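Local coordinates for protein 1-acyl-sn-glycerol-3-phosphate acyltransferase (Thermotoga maritima, PDB 5KYM) that probably transfers an acyl chain from a donor to 1-acyl-sn-glycerol-3-phosphate (lysophosphatidic acid), forming phosphatidic acid at the membrane, at residues 20-24 and 48-52; 25-29 and 116-120; 53-57 and 91-96. One frame throughout, in Å; residues are numbered along the deposited sequence.

Contact 1: 20-24 and 48-52; sequences YIVFY and EIEKF. With DD9 (nonane), chain F; HGX (1-heptadecanoyl-2-tridecanoyl-3-glycerol-phosphonyl choline), chain D.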
# COMPACT_ATOMS: atom_id res chain seq x y z
N TYR A 20 -11.90 -15.18 -1.75
CA TYR A 20 -10.73 -15.10 -2.60
C TYR A 20 -9.47 -15.17 -1.73
O TYR A 20 -8.58 -16.05 -1.97
CB TYR A 20 -10.79 -13.87 -3.49
CG TYR A 20 -9.70 -13.76 -4.55
CD1 TYR A 20 -8.44 -13.29 -4.22
CD2 TYR A 20 -9.94 -14.03 -5.87
CE1 TYR A 20 -7.45 -13.15 -5.17
CE2 TYR A 20 -8.95 -13.87 -6.84
CZ TYR A 20 -7.68 -13.44 -6.49
OH TYR A 20 -6.59 -13.27 -7.37
N ILE A 21 -9.39 -14.32 -0.69
CA ILE A 21 -8.19 -14.30 0.16
C ILE A 21 -7.99 -15.62 0.89
O ILE A 21 -6.90 -16.10 0.95
CB ILE A 21 -8.13 -13.13 1.14
CG1 ILE A 21 -8.03 -11.82 0.39
CG2 ILE A 21 -6.86 -13.20 1.97
CD1 ILE A 21 -8.23 -10.58 1.29
N VAL A 22 -9.04 -16.24 1.40
CA VAL A 22 -8.90 -17.41 2.26
C VAL A 22 -8.72 -18.69 1.43
O VAL A 22 -7.71 -19.34 1.54
CB VAL A 22 -10.07 -17.47 3.29
CG1 VAL A 22 -10.26 -18.84 3.87
CG2 VAL A 22 -9.87 -16.40 4.39
N PHE A 23 -9.68 -19.01 0.58
CA PHE A 23 -9.65 -20.28 -0.13
C PHE A 23 -8.73 -20.26 -1.35
O PHE A 23 -7.88 -21.11 -1.49
CB PHE A 23 -11.06 -20.78 -0.50
CG PHE A 23 -11.95 -20.97 0.70
CD1 PHE A 23 -12.66 -19.90 1.23
CD2 PHE A 23 -12.08 -22.20 1.30
CE1 PHE A 23 -13.45 -20.03 2.36
CE2 PHE A 23 -12.88 -22.36 2.42
CZ PHE A 23 -13.56 -21.27 2.96
N TYR A 24 -8.88 -19.29 -2.23
CA TYR A 24 -7.95 -19.21 -3.36
C TYR A 24 -6.55 -18.88 -2.83
O TYR A 24 -5.58 -19.47 -3.24
CB TYR A 24 -8.43 -18.19 -4.43
CG TYR A 24 -7.45 -18.09 -5.58
CD1 TYR A 24 -7.11 -19.20 -6.35
CD2 TYR A 24 -6.81 -16.90 -5.86
CE1 TYR A 24 -6.17 -19.10 -7.36
CE2 TYR A 24 -5.90 -16.81 -6.89
CZ TYR A 24 -5.57 -17.90 -7.61
OH TYR A 24 -4.61 -17.77 -8.59
N GLU A 48 0.42 -13.28 -7.80
CA GLU A 48 -0.97 -13.48 -7.35
C GLU A 48 -1.51 -12.40 -6.44
O GLU A 48 -2.71 -12.13 -6.46
CB GLU A 48 -1.15 -14.85 -6.65
CG GLU A 48 -1.15 -16.07 -7.54
CD GLU A 48 -2.13 -15.91 -8.67
OE1 GLU A 48 -3.33 -15.56 -8.40
OE2 GLU A 48 -1.65 -16.05 -9.84
N ILE A 49 -0.63 -11.86 -5.60
CA ILE A 49 -0.87 -10.75 -4.70
C ILE A 49 -1.13 -9.51 -5.50
O ILE A 49 -2.07 -8.79 -5.24
CB ILE A 49 0.36 -10.49 -3.76
CG1 ILE A 49 0.47 -11.65 -2.76
CG2 ILE A 49 0.30 -9.12 -3.03
CD1 ILE A 49 1.80 -11.71 -2.02
N GLU A 50 -0.24 -9.22 -6.44
CA GLU A 50 -0.40 -8.10 -7.32
C GLU A 50 -1.79 -8.22 -8.03
O GLU A 50 -2.57 -7.27 -8.08
CB GLU A 50 0.79 -8.05 -8.27
CG GLU A 50 0.62 -7.13 -9.47
CD GLU A 50 1.81 -7.09 -10.40
OE1 GLU A 50 2.43 -8.14 -10.60
OE2 GLU A 50 2.13 -6.02 -10.97
N LYS A 51 -2.12 -9.42 -8.52
CA LYS A 51 -3.39 -9.62 -9.20
C LYS A 51 -4.53 -9.33 -8.25
O LYS A 51 -5.53 -8.81 -8.64
CB LYS A 51 -3.50 -11.02 -9.77
CG LYS A 51 -2.45 -11.27 -10.84
CD LYS A 51 -2.09 -12.75 -11.04
CE LYS A 51 -3.09 -13.45 -11.92
NZ LYS A 51 -3.41 -14.81 -11.50
N PHE A 52 -4.39 -9.67 -6.98
CA PHE A 52 -5.41 -9.36 -5.98
C PHE A 52 -5.60 -7.85 -5.85
O PHE A 52 -6.73 -7.33 -5.90
CB PHE A 52 -5.10 -10.02 -4.64
CG PHE A 52 -5.93 -9.49 -3.53
CD1 PHE A 52 -7.26 -9.88 -3.39
CD2 PHE A 52 -5.40 -8.57 -2.60
CE1 PHE A 52 -8.03 -9.33 -2.35
CE2 PHE A 52 -6.17 -8.07 -1.57
CZ PHE A 52 -7.47 -8.44 -1.44
C1 DD9 F . -4.32 -14.93 -4.12
C2 DD9 F . -3.65 -14.37 -2.87
C3 DD9 F . -4.27 -13.03 -2.55
C4 DD9 F . -3.67 -12.48 -1.26
C5 DD9 F . -4.00 -10.99 -1.12
C6 DD9 F . -3.21 -10.44 0.06
C7 DD9 F . -3.72 -9.13 0.65
C8 DD9 F . -2.72 -8.70 1.75
C9 DD9 F . -3.35 -7.74 2.76
O11 HGX D . -11.99 -11.73 -10.81
C11 HGX D . -11.93 -12.93 -10.48
C12 HGX D . -12.23 -13.37 -9.07
C13 HGX D . -12.89 -14.75 -8.98
C14 HGX D . -13.22 -15.12 -7.52
C15 HGX D . -14.48 -15.98 -7.41
C16 HGX D . -14.96 -16.31 -5.98
C17 HGX D . -16.46 -16.64 -5.96
C18 HGX D . -16.95 -17.37 -4.71
O3 HGX D . -11.55 -13.95 -11.44
C3 HGX D . -10.50 -13.81 -12.42
C2 HGX D . -10.98 -14.12 -13.86
C1 HGX D . -10.66 -12.99 -14.89
O3P HGX D . -10.51 -11.65 -14.38
O2 HGX D . -12.39 -14.46 -13.85
C31 HGX D . -12.71 -15.90 -13.86
O31 HGX D . -12.69 -16.44 -14.95
C32 HGX D . -13.01 -16.73 -12.60
C33 HGX D . -14.49 -16.90 -12.22
C34 HGX D . -14.71 -17.95 -11.12
C35 HGX D . -16.08 -17.80 -10.42
C36 HGX D . -16.80 -19.11 -10.07
C37 HGX D . -18.10 -18.97 -9.24
C38 HGX D . -18.94 -20.28 -9.21
C39 HGX D . -20.06 -20.38 -8.14
C40 HGX D . -20.97 -21.62 -8.24
O1 HGX D . -9.18 -10.68 -16.32
P1 HGX D . -9.33 -10.60 -14.81
O4 HGX D . -8.11 -10.87 -13.97
O5 HGX D . -9.86 -9.11 -14.38
C4 HGX D . -9.94 -7.96 -15.24
C5 HGX D . -8.59 -7.24 -15.34
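The rings of Tyr20 and Phe52 lie nearly parallel (28°) between helix 2-34 and helix 38-59 but slid past each other. With centroids 5.9 Å apart they barely overlap, and the nearest atoms are Tyr20 CD1 and Phe52 CD1, 3.7 Å apart. One face of Phe52 carries the nonane, whose C5 lies over the ring. Tyr20 has Tyr24 over one face, near the rim, and the acyl chain of a bound phospholipid at its edge. A second apolar touch comes from Ile21, whose CD1 reaches Phe52 CZ at 3.6 Å. The Tyr24 ring meets Glu48 edge-on, and ring and carboxylate planes are nearly perpendicular, 86° apart. Across this junction Tyr24 OH donates a hydrogen bond of 2.6 Å to Glu48 OE1, arriving from above the carboxylate plane. Glu48 CG lies beside the backbone N (chi1 -74°), and the chain bends at chi2, which turns the carboxylate toward Tyr24. Lys51 NZ donates to the syn lone pair of Glu48 OE2 (2.7 Å), a salt bridge within the helix. The two long helices, which follow each other in the chain, run roughly antiparallel with local axes 12.3 Å apart, a gap wide enough for the hydrocarbon to be gripped by aromatic side chains. The contact joins them and forms part of the nonane pocket, consistent with a two-helix motif. Each oxygen of the buried Glu48 thus has its own partner, one neutral and one charged. The nearby ammonium would probably favour the ionised carboxylate, keeping a polar bridge beside a greasy groove.

Contact 2: 25-29 and 116-120; sequences GGFVL and WYIRY. With DD9 (nonane), chain F; HGX (1-heptadecanoyl-2-tridecanoyl-3-glycerol-phosphonyl choline), chain C.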
# COMPACT_ATOMS: atom_id res chain seq x y z
N GLY A 25 -6.45 -17.99 -1.85
CA GLY A 25 -5.12 -17.63 -1.32
C GLY A 25 -4.46 -18.75 -0.54
O GLY A 25 -3.22 -18.83 -0.48
N GLY A 26 -5.27 -19.62 0.07
CA GLY A 26 -4.75 -20.79 0.71
C GLY A 26 -4.15 -21.67 -0.36
O GLY A 26 -3.00 -22.11 -0.30
N PHE A 27 -4.93 -21.86 -1.40
CA PHE A 27 -4.53 -22.67 -2.51
C PHE A 27 -3.25 -22.15 -3.10
O PHE A 27 -2.41 -22.95 -3.52
CB PHE A 27 -5.69 -22.73 -3.52
CG PHE A 27 -5.34 -23.43 -4.75
CD1 PHE A 27 -5.28 -24.79 -4.78
CD2 PHE A 27 -5.01 -22.72 -5.90
CE1 PHE A 27 -4.89 -25.44 -5.94
CE2 PHE A 27 -4.63 -23.35 -7.06
CZ PHE A 27 -4.57 -24.70 -7.08
N VAL A 28 -3.06 -20.85 -3.13
CA VAL A 28 -1.88 -20.28 -3.81
C VAL A 28 -0.62 -20.65 -3.04
O VAL A 28 0.36 -21.15 -3.63
CB VAL A 28 -2.01 -18.76 -4.03
CG1 VAL A 28 -0.68 -18.11 -4.34
CG2 VAL A 28 -3.00 -18.50 -5.16
N LEU A 29 -0.64 -20.41 -1.73
CA LEU A 29 0.51 -20.73 -0.89
C LEU A 29 0.71 -22.24 -0.92
O LEU A 29 1.87 -22.70 -1.01
CB LEU A 29 0.26 -20.30 0.54
CG LEU A 29 0.08 -18.81 0.74
CD1 LEU A 29 -0.38 -18.59 2.13
CD2 LEU A 29 1.38 -18.03 0.49
N TRP A 116 -1.54 -14.56 6.74
CA TRP A 116 -0.61 -15.34 5.92
C TRP A 116 -0.01 -14.43 4.90
O TRP A 116 1.16 -14.49 4.62
CB TRP A 116 -1.25 -16.49 5.13
CG TRP A 116 -2.18 -17.34 5.82
CD1 TRP A 116 -2.12 -17.72 7.10
CD2 TRP A 116 -3.33 -17.97 5.25
NE1 TRP A 116 -3.17 -18.54 7.39
CE2 TRP A 116 -3.93 -18.73 6.27
CE3 TRP A 116 -3.91 -17.97 3.97
CZ2 TRP A 116 -5.10 -19.50 6.07
CZ3 TRP A 116 -5.09 -18.74 3.75
CH2 TRP A 116 -5.66 -19.50 4.81
N TYR A 117 -0.82 -13.59 4.29
CA TYR A 117 -0.26 -12.74 3.27
C TYR A 117 0.56 -11.57 3.83
O TYR A 117 1.61 -11.23 3.25
CB TYR A 117 -1.32 -12.41 2.23
CG TYR A 117 -1.47 -13.57 1.26
CD1 TYR A 117 -0.57 -13.73 0.21
CD2 TYR A 117 -2.43 -14.49 1.43
CE1 TYR A 117 -0.67 -14.77 -0.66
CE2 TYR A 117 -2.58 -15.52 0.55
CZ TYR A 117 -1.69 -15.68 -0.47
OH TYR A 117 -1.86 -16.73 -1.36
N ILE A 118 0.18 -11.02 4.98
CA ILE A 118 1.03 -10.01 5.64
C ILE A 118 2.39 -10.56 5.97
O ILE A 118 3.38 -9.89 5.77
CB ILE A 118 0.42 -9.46 6.95
CG1 ILE A 118 -0.88 -8.69 6.65
CG2 ILE A 118 1.43 -8.56 7.66
CD1 ILE A 118 -1.60 -8.09 7.83
N ARG A 119 2.41 -11.77 6.52
CA ARG A 119 3.64 -12.48 6.79
C ARG A 119 4.41 -12.75 5.52
O ARG A 119 5.59 -12.47 5.49
CB ARG A 119 3.38 -13.78 7.52
CG ARG A 119 3.15 -13.61 9.01
CD ARG A 119 3.45 -14.92 9.81
NE ARG A 119 2.33 -15.86 9.71
CZ ARG A 119 1.13 -15.70 10.30
NH1 ARG A 119 0.88 -14.64 11.10
NH2 ARG A 119 0.18 -16.59 10.08
N TYR A 120 3.77 -13.24 4.46
CA TYR A 120 4.50 -13.54 3.23
C TYR A 120 5.20 -12.30 2.69
O TYR A 120 6.35 -12.39 2.26
CB TYR A 120 3.62 -14.13 2.13
CG TYR A 120 4.41 -14.82 1.03
CD1 TYR A 120 4.97 -14.10 0.02
CD2 TYR A 120 4.55 -16.21 1.00
CE1 TYR A 120 5.70 -14.71 -1.00
CE2 TYR A 120 5.26 -16.84 -0.01
CZ TYR A 120 5.85 -16.09 -1.01
OH TYR A 120 6.60 -16.64 -2.05
C1 DD9 F . -4.32 -14.93 -4.12
C2 DD9 F . -3.65 -14.37 -2.87
C3 DD9 F . -4.27 -13.03 -2.55
C4 DD9 F . -3.67 -12.48 -1.26
C5 DD9 F . -4.00 -10.99 -1.12
C6 DD9 F . -3.21 -10.44 0.06
C7 DD9 F . -3.72 -9.13 0.65
C8 DD9 F . -2.72 -8.70 1.75
C9 DD9 F . -3.35 -7.74 2.76
O11 HGX C . -4.00 -26.87 -12.53
C11 HGX C . -4.36 -26.52 -11.41
C12 HGX C . -5.36 -27.40 -10.66
C13 HGX C . -5.90 -26.83 -9.35
C14 HGX C . -7.23 -27.44 -8.90
C15 HGX C . -7.24 -27.66 -7.38
C16 HGX C . -8.57 -28.16 -6.77
C17 HGX C . -8.58 -28.15 -5.23
C18 HGX C . -7.22 -28.46 -4.59
O3 HGX C . -3.82 -25.27 -10.88
C3 HGX C . -3.06 -24.34 -11.67
C2 HGX C . -3.96 -23.37 -12.43
C1 HGX C . -3.14 -22.61 -13.50
O3P HGX C . -2.23 -21.68 -12.90
O2 HGX C . -4.55 -22.48 -11.47
C31 HGX C . -5.86 -21.92 -11.80
O31 HGX C . -6.15 -21.72 -12.98
C32 HGX C . -6.83 -21.52 -10.68
C33 HGX C . -7.49 -22.73 -10.01
C34 HGX C . -8.60 -22.31 -9.03
C35 HGX C . -8.60 -23.20 -7.77
C36 HGX C . -9.50 -22.75 -6.60
C37 HGX C . -9.69 -23.91 -5.59
C38 HGX C . -10.00 -23.52 -4.14
C39 HGX C . -9.57 -24.64 -3.16
C40 HGX C . -10.04 -24.49 -1.71
O1 HGX C . -0.75 -21.70 -14.94
P1 HGX C . -1.04 -20.89 -13.69
O4 HGX C . 0.08 -20.57 -12.72
O5 HGX C . -1.66 -19.46 -14.15
C4 HGX C . -1.02 -18.58 -15.08
C5 HGX C . -2.07 -17.88 -15.96
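Leu29 and Tyr120 meet because of how each leaves its helix. Leu29 CG stands anti to its carbonyl carbon (chi1 -63°), which points both methyls at helix 114-120, while the Tyr120 ring, anti to N (chi1 -163°), swings toward helix 2-34; Leu29 CD2 then lies 3.7 Å from Tyr120 CD2 as the two side chains slide past one another. The other methyl, Leu29 CD1, rests on Trp116, 3.8 Å from its CB. Tyr117, from the opposite direction, brings its OH to 3.5 Å from Leu29 CG.

Tyr117 provides the polar link. Its OH donates to Gly25 O at 2.7 Å, in the carbonyl plane and on a lone pair (C=O...donor angle 116°). That oxygen also receives Leu29 N at 3.3 Å in the regular helical bond, so the phenol adds a second donor to an oxygen already engaged. One face of the ring lies on the nonane, with C4 3.4 Å above the ring plane and over its centre. A phenylalanine here would keep that face but would probably leave Gly25 O without its cross-helix donor, setting the ring freer to turn against the hydrocarbon. Gly25 has no side chain to keep the phenol from its backbone, since a CB there would run into Tyr117 CE2. Beside it, Trp116 CZ3 packs 3.7 Å from Gly26 CA.

The local axes are 11.7 Å apart, bridged by Leu29 and the aromatic side chains of 116-120. Helix 38-59 lies alongside: Val28, touching Tyr44 and Glu48, ties the two long helices together, while Tyr120, touching Arg42 and Val45, joins helix 114-120, within the acyltransferase region, to helix 38-59.

Contact 3: 53-57 and 91-96; sequences GKRAF and PLILGF. With HGX (1-heptadecanoyl-2-tridecanoyl-3-glycerol-phosphonyl choline), chain D; HGX (1-heptadecanoyl-2-tridecanoyl-3-glycerol-phosphonyl choline), chain E.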
# COMPACT_ATOMS: atom_id res chain seq x y z
N GLY A 53 -4.48 -7.16 -5.69
CA GLY A 53 -4.53 -5.69 -5.61
C GLY A 53 -5.43 -5.11 -6.69
O GLY A 53 -6.36 -4.35 -6.42
N LYS A 54 -5.19 -5.54 -7.90
CA LYS A 54 -5.88 -5.05 -9.05
C LYS A 54 -7.30 -5.48 -9.06
O LYS A 54 -8.19 -4.65 -9.19
CB LYS A 54 -5.20 -5.54 -10.34
CG LYS A 54 -3.88 -4.84 -10.60
CD LYS A 54 -3.58 -4.70 -12.04
CE LYS A 54 -2.20 -4.29 -12.28
NZ LYS A 54 -1.31 -5.39 -11.77
N ARG A 55 -7.51 -6.78 -8.95
CA ARG A 55 -8.84 -7.37 -9.00
C ARG A 55 -9.75 -6.72 -7.97
O ARG A 55 -10.93 -6.51 -8.23
CB ARG A 55 -8.76 -8.88 -8.78
CG ARG A 55 -8.23 -9.61 -9.99
CD ARG A 55 -8.24 -11.12 -9.91
NE ARG A 55 -7.58 -11.75 -11.10
CZ ARG A 55 -7.20 -13.03 -11.16
NH1 ARG A 55 -7.38 -13.86 -10.14
NH2 ARG A 55 -6.62 -13.50 -12.26
N ALA A 56 -9.21 -6.38 -6.80
CA ALA A 56 -9.98 -5.74 -5.76
C ALA A 56 -10.81 -4.58 -6.27
O ALA A 56 -12.01 -4.40 -5.94
CB ALA A 56 -9.04 -5.21 -4.69
N PHE A 57 -10.15 -3.75 -7.07
CA PHE A 57 -10.84 -2.57 -7.53
C PHE A 57 -11.89 -2.96 -8.56
O PHE A 57 -12.91 -2.27 -8.64
CB PHE A 57 -9.87 -1.49 -7.99
CG PHE A 57 -9.11 -0.92 -6.88
CD1 PHE A 57 -8.05 -1.60 -6.35
CD2 PHE A 57 -9.52 0.24 -6.27
CE1 PHE A 57 -7.40 -1.14 -5.24
CE2 PHE A 57 -8.88 0.70 -5.12
CZ PHE A 57 -7.81 -0.00 -4.60
N PRO A 91 -4.32 -2.46 -0.86
CA PRO A 91 -4.49 -3.21 -2.11
C PRO A 91 -4.07 -2.40 -3.35
O PRO A 91 -3.50 -2.96 -4.30
CB PRO A 91 -6.01 -3.56 -2.16
CG PRO A 91 -6.63 -2.87 -1.00
CD PRO A 91 -5.52 -2.53 0.00
N LEU A 92 -4.37 -1.10 -3.32
CA LEU A 92 -3.97 -0.21 -4.39
C LEU A 92 -2.45 -0.21 -4.57
O LEU A 92 -2.00 -0.50 -5.67
CB LEU A 92 -4.43 1.22 -4.10
CG LEU A 92 -4.07 2.31 -5.09
CD1 LEU A 92 -4.84 2.03 -6.33
CD2 LEU A 92 -4.41 3.66 -4.56
N ILE A 93 -1.66 0.10 -3.53
CA ILE A 93 -0.18 0.12 -3.70
C ILE A 93 0.29 -1.32 -4.16
O ILE A 93 1.18 -1.43 -5.02
CB ILE A 93 0.61 0.50 -2.42
CG1 ILE A 93 0.13 1.75 -1.70
CG2 ILE A 93 2.08 0.63 -2.71
CD1 ILE A 93 0.24 3.02 -2.46
N LEU A 94 -0.30 -2.38 -3.57
CA LEU A 94 0.12 -3.77 -3.85
C LEU A 94 -0.07 -4.10 -5.33
O LEU A 94 0.82 -4.64 -5.98
CB LEU A 94 -0.66 -4.77 -3.00
CG LEU A 94 -0.26 -4.93 -1.52
CD1 LEU A 94 -1.12 -5.86 -0.68
CD2 LEU A 94 1.17 -5.41 -1.46
N GLY A 95 -1.21 -3.72 -5.86
CA GLY A 95 -1.58 -4.06 -7.22
C GLY A 95 -0.99 -3.19 -8.31
O GLY A 95 -0.94 -3.59 -9.46
N PHE A 96 -0.54 -2.00 -7.96
CA PHE A 96 -0.14 -1.03 -8.97
C PHE A 96 1.20 -0.36 -8.75
O PHE A 96 1.57 0.49 -9.54
CB PHE A 96 -1.22 0.05 -9.04
CG PHE A 96 -2.54 -0.44 -9.56
CD1 PHE A 96 -2.77 -0.51 -10.92
CD2 PHE A 96 -3.51 -0.81 -8.71
CE1 PHE A 96 -3.95 -0.96 -11.41
CE2 PHE A 96 -4.72 -1.25 -9.21
CZ PHE A 96 -4.94 -1.31 -10.55
O11 HGX D . -11.99 -11.73 -10.81
C11 HGX D . -11.93 -12.93 -10.48
C12 HGX D . -12.23 -13.37 -9.07
C13 HGX D . -12.89 -14.75 -8.98
C14 HGX D . -13.22 -15.12 -7.52
C15 HGX D . -14.48 -15.98 -7.41
C16 HGX D . -14.96 -16.31 -5.98
C17 HGX D . -16.46 -16.64 -5.96
C18 HGX D . -16.95 -17.37 -4.71
O3 HGX D . -11.55 -13.95 -11.44
C3 HGX D . -10.50 -13.81 -12.42
C2 HGX D . -10.98 -14.12 -13.86
C1 HGX D . -10.66 -12.99 -14.89
O3P HGX D . -10.51 -11.65 -14.38
O2 HGX D . -12.39 -14.46 -13.85
C31 HGX D . -12.71 -15.90 -13.86
O31 HGX D . -12.69 -16.44 -14.95
C32 HGX D . -13.01 -16.73 -12.60
C33 HGX D . -14.49 -16.90 -12.22
C34 HGX D . -14.71 -17.95 -11.12
C35 HGX D . -16.08 -17.80 -10.42
C36 HGX D . -16.80 -19.11 -10.07
C37 HGX D . -18.10 -18.97 -9.24
C38 HGX D . -18.94 -20.28 -9.21
C39 HGX D . -20.06 -20.38 -8.14
C40 HGX D . -20.97 -21.62 -8.24
O1 HGX D . -9.18 -10.68 -16.32
P1 HGX D . -9.33 -10.60 -14.81
O4 HGX D . -8.11 -10.87 -13.97
O5 HGX D . -9.86 -9.11 -14.38
C4 HGX D . -9.94 -7.96 -15.24
C5 HGX D . -8.59 -7.24 -15.34
O11 HGX E . -9.91 -16.63 -10.39
C11 HGX E . -9.23 -17.61 -10.15
C12 HGX E . -9.66 -18.55 -9.04
C13 HGX E . -10.74 -18.05 -8.07
C14 HGX E . -11.11 -19.26 -7.19
C15 HGX E . -12.30 -19.12 -6.24
C16 HGX E . -12.67 -20.49 -5.63
C17 HGX E . -13.60 -20.36 -4.41
C18 HGX E . -13.95 -21.65 -3.65
O3 HGX E . -8.02 -17.92 -10.94
C3 HGX E . -7.38 -17.02 -11.87
C2 HGX E . -7.24 -17.60 -13.29
C1 HGX E . -6.30 -16.64 -14.05
O3P HGX E . -5.89 -17.13 -15.34
O2 HGX E . -8.53 -17.72 -13.96
C31 HGX E . -8.96 -19.01 -14.57
O31 HGX E . -8.17 -19.70 -15.20
C32 HGX E . -10.40 -19.52 -14.47
C33 HGX E . -10.54 -20.65 -13.45
C34 HGX E . -11.98 -20.92 -12.97
C35 HGX E . -12.09 -21.15 -11.45
C36 HGX E . -13.38 -21.90 -11.07
C37 HGX E . -13.65 -22.00 -9.56
C38 HGX E . -14.94 -22.79 -9.24
C39 HGX E . -15.51 -22.59 -7.82
C40 HGX E . -16.86 -23.28 -7.59
O1 HGX E . -4.09 -15.47 -15.96
P1 HGX E . -5.35 -16.12 -16.49
O4 HGX E . -6.54 -15.28 -16.91
O5 HGX E . -4.93 -17.03 -17.78
C4 HGX E . -4.28 -16.46 -18.93
C5 HGX E . -4.62 -17.23 -20.21
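Gly53 and Gly95 bring two helices together backbone to backbone, their CA atoms 3.7 Å apart. Neither has a side chain to hold them off, and the local axes approach to 7.9 Å with an angle of 124° between their directions. Next to this pair, Lys54 NZ donates a hydrogen bond of 3.0 Å to Gly95 O, in the carbonyl plane and nearly straight on (C=O...donor angle 159°). The lysine chain bends at chi2 and again at chi4, so its methylenes travel over one face of Phe96: CG lies 4.0 Å from the ring centroid, a CH-pi contact. Phe57 closes the other flank, its CZ 3.6 Å from Leu92 CB, with the main chain of Pro91 and Leu92 at the ring edge.

On the outward side of helix 38-59, Arg55 extends to the lipids, and its NE gives a 3.0 Å hydrogen bond to phosphate oxygen O4 of one phospholipid (N-H...O angle 141°). Helix 89-96, which begins at the last residue of the HX4D motif of this acyltransferase family, is backed by the mixed sheet: Leu92 and Phe96, and Phe57 from helix 38-59, touch Val64 of strand 64-67, and Leu92 also reaches strands 207-211 and 183-189.

How the contacts relate
Contacts 1 and 2 lie side by side, centres about 8 Å apart, on consecutive turns of helix 2-34, and both touch the nonane. Contact 3 continues along helix 38-59. Its centre is about 11 Å from that of contact 1, and a weak hydrogen bond from Arg55 NH1 to Tyr20 OH connects the two beside a shared phospholipid. Contacts 2 and 3 do not meet; their nearest atoms are about 7 Å apart. Along the chain, contact 1 closes before contact 3 opens, and contact 3 is nested within the loop closed by contact 2. Contacts 2 and 3 join the helical pair to the acyltransferase region, consistent with a two-helix motif that positions the active site at the bilayer.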